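Side-chain contacts in centromeric protein-C, isoform A (Drosophila melanogaster, PDB 6O2K), which probably acts as an adaptor between chromatin and other centromere proteins, the part described here being its dimeric cupin domain: residues 12-15 with 16-20; 117-120 with 121-125; 129-132 with 133-137. All coordinates share one frame; numbering follows the deposited sequence.

Contact 1: 12-15 with 16-20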
ATOM      1  N   THR B  12     -12.837   6.590   2.243  1.00 25.09           N
ATOM      2  CA  THR B  12     -12.932   7.129   3.592  1.00 27.28           C
ATOM      3  C   THR B  12     -13.370   6.060   4.589  1.00 27.05           C
ATOM      4  O   THR B  12     -12.872   6.020   5.719  1.00 28.20           O
ATOM      5  CB  THR B  12     -13.890   8.324   3.589  1.00 31.13           C
ATOM      6  OG1 THR B  12     -13.204   9.457   3.040  1.00 28.57           O
ATOM      7  CG2 THR B  12     -14.372   8.647   4.998  1.00 33.92           C
ATOM      8  N   LYS B  13     -14.300   5.184   4.195  1.00 24.19           N
ATOM      9  CA  LYS B  13     -14.696   4.099   5.085  1.00 23.02           C
ATOM     10  C   LYS B  13     -13.503   3.206   5.403  1.00 23.14           C
ATOM     11  O   LYS B  13     -13.259   2.871   6.571  1.00 22.79           O
ATOM     12  CB  LYS B  13     -15.836   3.287   4.464  1.00 27.06           C
ATOM     13  CG  LYS B  13     -16.303   2.132   5.346  1.00 27.80           C
ATOM     14  CD  LYS B  13     -17.673   1.584   4.908  1.00 36.15           C
ATOM     15  CE  LYS B  13     -17.558   0.800   3.595  1.00 41.39           C
ATOM     16  NZ  LYS B  13     -18.753  -0.058   3.326  1.00 43.77           N
ATOM     17  N   LEU B  14     -12.731   2.831   4.372  1.00 22.83           N
ATOM     18  CA  LEU B  14     -11.536   2.021   4.601  1.00 22.28           C
ATOM     19  C   LEU B  14     -10.596   2.701   5.589  1.00 23.52           C
ATOM     20  O   LEU B  14     -10.138   2.077   6.556  1.00 22.59           O
ATOM     21  CB  LEU B  14     -10.809   1.742   3.282  1.00 20.58           C
ATOM     22  CG  LEU B  14      -9.390   1.162   3.429  1.00 21.94           C
ATOM     23  CD1 LEU B  14      -9.455  -0.257   3.998  1.00 24.73           C
ATOM     24  CD2 LEU B  14      -8.626   1.167   2.102  1.00 19.38           C
ATOM     25  N   MET B  15     -10.295   3.985   5.365  1.00 21.87           N
ATOM     26  CA  MET B  15      -9.310   4.645   6.224  1.00 24.99           C
ATOM     27  C   MET B  15      -9.831   4.816   7.650  1.00 21.09           C
ATOM     28  O   MET B  15      -9.064   4.676   8.618  1.00 26.64           O
ATOM     29  CB  MET B  15      -8.899   5.991   5.631  1.00 27.61           C
ATOM     30  CG  MET B  15      -7.676   6.635   6.295  1.00 35.64           C
ATOM     31  SD  MET B  15      -6.199   5.598   6.400  1.00 36.40           S
ATOM     32  CE  MET B  15      -5.884   5.221   4.674  1.00 36.00           C
ATOM     33  N   GLN B  16     -11.124   5.109   7.807  1.00 23.10           N
ATOM     34  CA  GLN B  16     -11.701   5.185   9.146  1.00 25.04           C
ATOM     35  C   GLN B  16     -11.605   3.843   9.859  1.00 24.22           C
ATOM     36  O   GLN B  16     -11.341   3.786  11.067  1.00 32.93           O
ATOM     37  CB  GLN B  16     -13.154   5.651   9.057  1.00 30.78           C
ATOM     38  CG  GLN B  16     -13.278   7.111   8.678  1.00 39.24           C
ATOM     39  CD  GLN B  16     -14.150   7.884   9.637  1.00 56.33           C
ATOM     40  OE1 GLN B  16     -15.319   7.552   9.835  1.00 61.72           O
ATOM     41  NE2 GLN B  16     -13.581   8.915  10.254  1.00 61.12           N
ATOM     42  N   TRP B  17     -11.794   2.747   9.119  1.00 28.82           N
ATOM     43  CA  TRP B  17     -11.645   1.428   9.725  1.00 31.18           C
ATOM     44  C   TRP B  17     -10.194   1.150  10.117  1.00 29.24           C
ATOM     45  O   TRP B  17      -9.930   0.608  11.202  1.00 27.44           O
ATOM     46  CB  TRP B  17     -12.165   0.354   8.773  1.00 32.88           C
ATOM     47  CG  TRP B  17     -12.272  -0.972   9.427  1.00 43.19           C
ATOM     48  CD1 TRP B  17     -13.259  -1.402  10.268  1.00 48.68           C
ATOM     49  CD2 TRP B  17     -11.340  -2.044   9.321  1.00 45.55           C
ATOM     50  NE1 TRP B  17     -13.002  -2.685  10.679  1.00 51.36           N
ATOM     51  CE2 TRP B  17     -11.826  -3.100  10.115  1.00 49.25           C
ATOM     52  CE3 TRP B  17     -10.142  -2.212   8.634  1.00 43.23           C
ATOM     53  CZ2 TRP B  17     -11.156  -4.309  10.234  1.00 51.43           C
ATOM     54  CZ3 TRP B  17      -9.478  -3.410   8.752  1.00 48.07           C
ATOM     55  CH2 TRP B  17      -9.985  -4.443   9.548  1.00 50.22           C
ATOM     56  N   LEU B  18      -9.238   1.503   9.252  1.00 25.34           N
ATOM     57  CA  LEU B  18      -7.833   1.318   9.606  1.00 25.88           C
ATOM     58  C   LEU B  18      -7.473   2.139  10.835  1.00 29.58           C
ATOM     59  O   LEU B  18      -6.729   1.673  11.707  1.00 30.46           O
ATOM     60  CB  LEU B  18      -6.917   1.684   8.428  1.00 20.19           C
ATOM     61  CG  LEU B  18      -7.016   0.770   7.209  1.00 26.30           C
ATOM     62  CD1 LEU B  18      -6.266   1.326   5.991  1.00 23.22           C
ATOM     63  CD2 LEU B  18      -6.541  -0.626   7.562  1.00 25.75           C
ATOM     64  N   ARG B  19      -8.004   3.360  10.930  1.00 28.14           N
ATOM     65  CA  ARG B  19      -7.721   4.220  12.073  1.00 32.14           C
ATOM     66  C   ARG B  19      -8.412   3.755  13.347  1.00 31.44           C
ATOM     67  O   ARG B  19      -8.100   4.276  14.425  1.00 29.57           O
ATOM     68  CB  ARG B  19      -8.146   5.663  11.774  1.00 29.57           C
ATOM     69  CG  ARG B  19      -7.261   6.395  10.756  1.00 29.70           C
ATOM     70  CD  ARG B  19      -7.977   7.630  10.220  1.00 34.75           C
ATOM     71  NE  ARG B  19      -7.938   8.746  11.169  1.00 33.54           N
ATOM     72  CZ  ARG B  19      -8.594   9.891  11.008  1.00 41.81           C
ATOM     73  NH1 ARG B  19      -9.352  10.087   9.932  1.00 42.14           N
ATOM     74  NH2 ARG B  19      -8.487  10.847  11.917  1.00 44.02           N
ATOM     75  N   GLY B  20      -9.344   2.812  13.255  1.00 28.79           N
ATOM     76  CA  GLY B  20     -10.094   2.409  14.430  1.00 29.69           C
ATOM     77  C   GLY B  20     -11.179   3.372  14.850  1.00 36.99           C
ATOM     78  O   GLY B  20     -11.786   3.170  15.906  1.00 40.86           O
TER
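M15 meets L18 and R19 on the last turns of helix 6-19, the helix near the amino terminus of this cupin domain fragment, which lies beside its beta sheets. The helix closes in a Schellman motif at G20. M15 can be followed outward from the backbone. Its CB sits beside the backbone N of Q16. CG lies anti to the backbone N of M15, chi1 -168°, and comes to 4.1 Å from CD of R19. The two chains cross there at about a right angle. Beyond CG the thioether bends twice, at chi2 and chi3. The bends turn CE of M15 round toward L18, 4.1 Å from its CD1. M15 thus touches one neighbour with its middle and another with its tip.

L18 also serves L14, one turn back. CD1 of L18 packs 4.0 Å from CG of L14, and both leucines are buried. L14 in turn packs on P26 and on G114 of the second subunit. On another side of the helix T12 and Q16 run side by side and point the same way, CG2 of T12 lying 4.1 Å from CG of Q16. The hydroxyl of T12 is turned to R4, which donates to OG1.

Four backbone bonds of the i to i+4 kind run under these side chains, from Q16, W17, L18 and R19 back to T12, K13, L14 and M15. The aliphatic part of R19 curls over the last of these acceptors. At the carboxyl end R68 donates to the carbonyl oxygens of W17 and L18. G20 has positive phi, 77°, and its N bonds to O of W17 at 3.1 Å.

Contact 2: 117-120 with 121-125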
ATOM      1  N   ILE B 117      10.017   4.163   3.773  1.00 14.87           N
ATOM      2  CA  ILE B 117      11.403   3.870   4.117  1.00 14.20           C
ATOM      3  C   ILE B 117      11.670   2.386   3.889  1.00 17.83           C
ATOM      4  O   ILE B 117      10.822   1.538   4.176  1.00 16.31           O
ATOM      5  CB  ILE B 117      11.739   4.288   5.569  1.00 15.97           C
ATOM      6  CG1 ILE B 117      13.252   4.187   5.816  1.00 21.12           C
ATOM      7  CG2 ILE B 117      10.975   3.432   6.582  1.00 19.15           C
ATOM      8  CD1 ILE B 117      13.694   4.815   7.151  1.00 20.10           C
ATOM      9  N   GLU B 118      12.848   2.084   3.343  1.00 15.20           N
ATOM     10  CA  GLU B 118      13.313   0.730   3.102  1.00 17.47           C
ATOM     11  C   GLU B 118      14.201   0.320   4.279  1.00 15.65           C
ATOM     12  O   GLU B 118      15.154   1.034   4.616  1.00 19.28           O
ATOM     13  CB  GLU B 118      14.096   0.682   1.777  1.00 23.06           C
ATOM     14  CG  GLU B 118      14.199  -0.673   1.097  1.00 29.42           C
ATOM     15  CD  GLU B 118      14.679  -0.568  -0.365  1.00 35.96           C
ATOM     16  OE1 GLU B 118      15.086   0.528  -0.807  1.00 26.69           O
ATOM     17  OE2 GLU B 118      14.641  -1.593  -1.071  1.00 40.42           O
ATOM     18  N   ILE B 119      13.863  -0.794   4.920  1.00 14.71           N
ATOM     19  CA  ILE B 119      14.593  -1.369   6.046  1.00 16.95           C
ATOM     20  C   ILE B 119      15.299  -2.613   5.523  1.00 15.48           C
ATOM     21  O   ILE B 119      14.648  -3.623   5.221  1.00 18.87           O
ATOM     22  CB  ILE B 119      13.653  -1.732   7.207  1.00 15.72           C
ATOM     23  CG1 ILE B 119      12.712  -0.574   7.569  1.00 23.24           C
ATOM     24  CG2 ILE B 119      14.445  -2.236   8.441  1.00 15.72           C
ATOM     25  CD1 ILE B 119      13.336   0.530   8.375  1.00 28.69           C
ATOM     26  N   ASP B 120      16.628  -2.557   5.426  1.00 14.73           N
ATOM     27  CA  ASP B 120      17.384  -3.693   4.916  1.00 17.67           C
ATOM     28  C   ASP B 120      17.460  -4.822   5.945  1.00 21.67           C
ATOM     29  O   ASP B 120      17.272  -4.633   7.151  1.00 18.81           O
ATOM     30  CB  ASP B 120      18.804  -3.269   4.525  1.00 19.00           C
ATOM     31  CG  ASP B 120      18.812  -2.142   3.516  1.00 27.80           C
ATOM     32  OD1 ASP B 120      18.252  -2.329   2.419  1.00 26.99           O
ATOM     33  OD2 ASP B 120      19.335  -1.058   3.839  1.00 34.24           O
ATOM     34  N   ARG B 121      17.775  -6.011   5.446  1.00 19.02           N
ATOM     35  CA  ARG B 121      17.974  -7.149   6.325  1.00 17.50           C
ATOM     36  C   ARG B 121      19.084  -6.848   7.327  1.00 20.52           C
ATOM     37  O   ARG B 121      20.136  -6.310   6.964  1.00 19.38           O
ATOM     38  CB  ARG B 121      18.305  -8.390   5.498  1.00 22.45           C
ATOM     39  CG  ARG B 121      18.396  -9.662   6.328  1.00 30.79           C
ATOM     40  CD  ARG B 121      18.394 -10.886   5.447  1.00 39.00           C
ATOM     41  NE  ARG B 121      18.261 -12.097   6.239  1.00 44.67           N
ATOM     42  CZ  ARG B 121      18.168 -13.319   5.729  1.00 51.71           C
ATOM     43  NH1 ARG B 121      18.200 -13.495   4.416  1.00 51.88           N
ATOM     44  NH2 ARG B 121      18.047 -14.367   6.537  1.00 56.97           N
ATOM     45  N   GLY B 122      18.819  -7.144   8.598  1.00 22.62           N
ATOM     46  CA  GLY B 122      19.767  -6.932   9.672  1.00 20.90           C
ATOM     47  C   GLY B 122      19.693  -5.571  10.336  1.00 21.74           C
ATOM     48  O   GLY B 122      20.301  -5.390  11.397  1.00 20.21           O
ATOM     49  N   THR B 123      18.977  -4.611   9.749  1.00 19.17           N
ATOM     50  CA  THR B 123      18.854  -3.285  10.346  1.00 15.97           C
ATOM     51  C   THR B 123      18.007  -3.348  11.612  1.00 19.50           C
ATOM     52  O   THR B 123      17.013  -4.074  11.679  1.00 18.54           O
ATOM     53  CB  THR B 123      18.257  -2.311   9.327  1.00 21.64           C
ATOM     54  OG1 THR B 123      19.247  -2.011   8.337  1.00 18.41           O
ATOM     55  CG2 THR B 123      17.774  -1.000   9.979  1.00 19.58           C
ATOM     56  N   ARG B 124      18.425  -2.611  12.635  1.00 20.71           N
ATOM     57  CA  ARG B 124      17.634  -2.454  13.850  1.00 19.23           C
ATOM     58  C   ARG B 124      16.830  -1.169  13.725  1.00 20.50           C
ATOM     59  O   ARG B 124      17.392  -0.112  13.421  1.00 20.32           O
ATOM     60  CB  ARG B 124      18.528  -2.413  15.090  1.00 25.45           C
ATOM     61  CG  ARG B 124      19.179  -3.752  15.393  1.00 23.27           C
ATOM     62  CD  ARG B 124      19.933  -3.752  16.721  1.00 32.45           C
ATOM     63  NE  ARG B 124      20.733  -4.967  16.846  1.00 44.09           N
ATOM     64  CZ  ARG B 124      20.256  -6.147  17.232  1.00 52.84           C
ATOM     65  NH1 ARG B 124      21.066  -7.196  17.301  1.00 62.53           N
ATOM     66  NH2 ARG B 124      18.976  -6.281  17.557  1.00 50.19           N
ATOM     67  N   TYR B 125      15.523  -1.250  13.961  1.00 19.32           N
ATOM     68  CA  TYR B 125      14.669  -0.100  13.707  1.00 21.78           C
ATOM     69  C   TYR B 125      13.586   0.016  14.770  1.00 22.47           C
ATOM     70  O   TYR B 125      13.075  -0.993  15.271  1.00 22.45           O
ATOM     71  CB  TYR B 125      14.047  -0.189  12.300  1.00 18.21           C
ATOM     72  CG  TYR B 125      13.038  -1.300  12.139  1.00 16.72           C
ATOM     73  CD1 TYR B 125      13.435  -2.632  12.044  1.00 20.03           C
ATOM     74  CD2 TYR B 125      11.675  -1.018  12.094  1.00 17.79           C
ATOM     75  CE1 TYR B 125      12.489  -3.651  11.916  1.00 21.97           C
ATOM     76  CE2 TYR B 125      10.736  -2.018  11.963  1.00 18.34           C
ATOM     77  CZ  TYR B 125      11.143  -3.329  11.879  1.00 20.38           C
ATOM     78  OH  TYR B 125      10.196  -4.318  11.738  1.00 20.72           O
TER
HETATM   79  O   HOH W   1      18.743   0.032   6.397  1.00 15.60           O
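Chi1 of I119, -49°, sets CG1 beside the backbone N and leaves CG2 anti to it, turned toward T123 and Y125. T123 likewise has CG2 anti to its own N, with OG1 beside that N. The two methyls, CG2 of I119 and CG2 of T123, meet at 3.9 Å, where the side chains cross at about a right angle. CG2 of I119 also lies 3.8 Å from CD1 of Y125, approaching the ring obliquely. CD1 of I119 touches the tyrosine nearer its root, at CB and CG. The hydroxyl of Y125 goes to R75.

The backbone between these residues is a type II beta turn, D120 to T123. It joins strand 116-119 to strand 124-129, which belong to the two different sheets of the cupin barrel. The turn is closed by N of T123, which donates to O of D120 at 3.1 Å. The N-H is fairly straight to its acceptor, 162°, but the donor stands above the carbonyl plane. G122 has positive phi, 90°, where a side chain would press on the carbonyl O of R121.

A water bridges the turn on its polar side. It donates to OD2 of D120 at 2.8 Å, and it is hydrogen-bonded to OG1 of T123 at 2.9 Å. T123 therefore splits its two branches, CG2 to the isoleucine and OG1 to the water. I119, T123 and Y125 all pack on T98 of strand 93-99. At I117 the strand before the turn pairs antiparallel with a strand of the second subunit, and the sheet runs on across the interface.

Contact 3: 129-132 with 133-137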
ATOM      1  N   ASN B 129       4.760   6.905  16.679  1.00 20.55           N
ATOM      2  CA  ASN B 129       3.742   7.836  16.201  1.00 22.80           C
ATOM      3  C   ASN B 129       4.126   9.251  16.606  1.00 23.29           C
ATOM      4  O   ASN B 129       4.304   9.533  17.792  1.00 25.90           O
ATOM      5  CB  ASN B 129       2.390   7.451  16.807  1.00 23.32           C
ATOM      6  CG  ASN B 129       1.219   8.197  16.190  1.00 27.10           C
ATOM      7  OD1 ASN B 129       1.390   9.126  15.390  1.00 23.64           O
ATOM      8  ND2 ASN B 129       0.007   7.794  16.576  1.00 28.63           N
ATOM      9  N   ALA B 130       4.258  10.144  15.633  1.00 23.32           N
ATOM     10  CA  ALA B 130       4.744  11.491  15.911  1.00 25.40           C
ATOM     11  C   ALA B 130       3.653  12.472  16.333  1.00 29.70           C
ATOM     12  O   ALA B 130       3.980  13.615  16.675  1.00 30.43           O
ATOM     13  CB  ALA B 130       5.470  12.053  14.686  1.00 21.26           C
ATOM     14  N   ILE B 131       2.379  12.073  16.343  1.00 29.63           N
ATOM     15  CA  ILE B 131       1.285  13.012  16.574  1.00 28.71           C
ATOM     16  C   ILE B 131       0.288  12.461  17.589  1.00 30.18           C
ATOM     17  O   ILE B 131       0.280  11.273  17.919  1.00 28.23           O
ATOM     18  CB  ILE B 131       0.554  13.373  15.270  1.00 30.53           C
ATOM     19  CG1 ILE B 131       0.111  12.100  14.552  1.00 32.32           C
ATOM     20  CG2 ILE B 131       1.445  14.218  14.389  1.00 31.24           C
ATOM     21  CD1 ILE B 131      -0.775  12.352  13.365  1.00 31.86           C
ATOM     22  N   ASP B 132      -0.599  13.355  18.049  1.00 28.08           N
ATOM     23  CA  ASP B 132      -1.591  13.058  19.076  1.00 35.56           C
ATOM     24  C   ASP B 132      -2.878  12.474  18.487  1.00 34.01           C
ATOM     25  O   ASP B 132      -3.977  12.690  19.022  1.00 33.50           O
ATOM     26  CB  ASP B 132      -1.867  14.330  19.886  1.00 45.30           C
ATOM     27  CG  ASP B 132      -2.757  14.091  21.101  1.00 53.78           C
ATOM     28  OD1 ASP B 132      -3.303  15.082  21.630  1.00 55.42           O
ATOM     29  OD2 ASP B 132      -2.905  12.925  21.530  1.00 53.45           O
ATOM     30  N   LYS B 133      -2.762  11.748  17.380  1.00 30.04           N
ATOM     31  CA  LYS B 133      -3.866  11.020  16.774  1.00 30.70           C
ATOM     32  C   LYS B 133      -3.370   9.636  16.377  1.00 29.13           C
ATOM     33  O   LYS B 133      -2.165   9.393  16.268  1.00 30.22           O
ATOM     34  CB  LYS B 133      -4.415  11.734  15.536  1.00 37.10           C
ATOM     35  CG  LYS B 133      -4.814  13.181  15.738  1.00 51.79           C
ATOM     36  CD  LYS B 133      -4.898  13.917  14.401  1.00 55.89           C
ATOM     37  CE  LYS B 133      -5.274  12.973  13.267  1.00 54.92           C
ATOM     38  NZ  LYS B 133      -6.746  12.905  13.062  1.00 54.84           N
ATOM     39  N   VAL B 134      -4.314   8.727  16.134  1.00 28.00           N
ATOM     40  CA  VAL B 134      -3.938   7.411  15.643  1.00 25.21           C
ATOM     41  C   VAL B 134      -3.297   7.564  14.270  1.00 29.83           C
ATOM     42  O   VAL B 134      -3.842   8.237  13.387  1.00 26.68           O
ATOM     43  CB  VAL B 134      -5.162   6.489  15.581  1.00 26.33           C
ATOM     44  CG1 VAL B 134      -4.820   5.217  14.823  1.00 28.05           C
ATOM     45  CG2 VAL B 134      -5.642   6.157  16.975  1.00 32.57           C
ATOM     46  N   SER B 135      -2.124   6.961  14.096  1.00 25.84           N
ATOM     47  CA  SER B 135      -1.473   6.921  12.788  1.00 26.94           C
ATOM     48  C   SER B 135      -1.384   5.477  12.321  1.00 24.20           C
ATOM     49  O   SER B 135      -1.423   4.540  13.125  1.00 23.02           O
ATOM     50  CB  SER B 135      -0.066   7.544  12.805  1.00 26.44           C
ATOM     51  OG  SER B 135      -0.100   8.902  13.196  1.00 21.85           O
ATOM     52  N   VAL B 136      -1.257   5.302  11.007  1.00 18.97           N
ATOM     53  CA  VAL B 136      -1.317   3.984  10.388  1.00 19.14           C
ATOM     54  C   VAL B 136      -0.217   3.880   9.345  1.00 22.31           C
ATOM     55  O   VAL B 136      -0.076   4.772   8.500  1.00 19.71           O
ATOM     56  CB  VAL B 136      -2.683   3.735   9.725  1.00 21.06           C
ATOM     57  CG1 VAL B 136      -2.713   2.372   9.063  1.00 19.93           C
ATOM     58  CG2 VAL B 136      -3.808   3.873  10.741  1.00 25.78           C
ATOM     59  N   LEU B 137       0.543   2.785   9.381  1.00 21.99           N
ATOM     60  CA  LEU B 137       1.502   2.530   8.310  1.00 19.90           C
ATOM     61  C   LEU B 137       1.288   1.148   7.723  1.00 17.90           C
ATOM     62  O   LEU B 137       0.793   0.235   8.387  1.00 22.80           O
ATOM     63  CB  LEU B 137       2.966   2.690   8.762  1.00 26.41           C
ATOM     64  CG  LEU B 137       3.622   1.770   9.793  1.00 27.63           C
ATOM     65  CD1 LEU B 137       3.993   0.425   9.198  1.00 25.33           C
ATOM     66  CD2 LEU B 137       4.864   2.453  10.342  1.00 29.01           C
TER
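The amide of N129 and the hydroxyl of S135 face each other across the loop between strands 124-129 and 135-141 of the cupin fold. CG of N129 lies anti to its backbone N, chi1 -170°, which carries the amide across to the returning chain. OD1 of N129 takes two donors from opposite faces of the amide plane. On one face is OG of S135, 2.7 Å from OD1. On the other is N of I131, 3.3 Å from OD1, which makes an Asx turn. Both donors stand well out of the plane, one on each side. ND2 of N129 donates to O of K133 at 2.7 Å, with the acceptor a little tilted from the amide plane. It also donates to O of K70.

I131 lies over the hydroxyl of S135, with its CG1 and CD1 each 3.5 Å from OG. The charged end of K133 leads away from the loop, to a salt bridge with D5 of the second subunit.

With an alanine at N129, the hydroxyl of S135, the N of I131 and the O of K133 would probably lose their shared mate, and the loop would be less firmly held in shape. N129 is buried, and each end of its amide binds more than once. The two kinds of bond, acceptor and donor, fix which end is oxygen and which is nitrogen, and resist a flip of the group.

Each contact mixes buried and more exposed residues, and each reaches the second subunit. Contact 1 is helical, with regular backbone bonds and apolar packing. Contacts 2 and 3 lie at the two ends of strand 124-129. Contact 2 combines a methyl and ring cluster with a water on its polar side, while contact 3 relies on one buried amide. Contacts 1 and 3 touch directly: the backbone of L18 and R19 packs on the side chains of V134 and V136. Farther out, NH2 of R19 and NZ of K133, like charges, are modelled 2.9 Å apart, a closeness that is doubtful in detail; the salt bridge from K133 to D5 of the second subunit probably eases it. Contact 2 lies about 28 Å from contact 1, centre to centre.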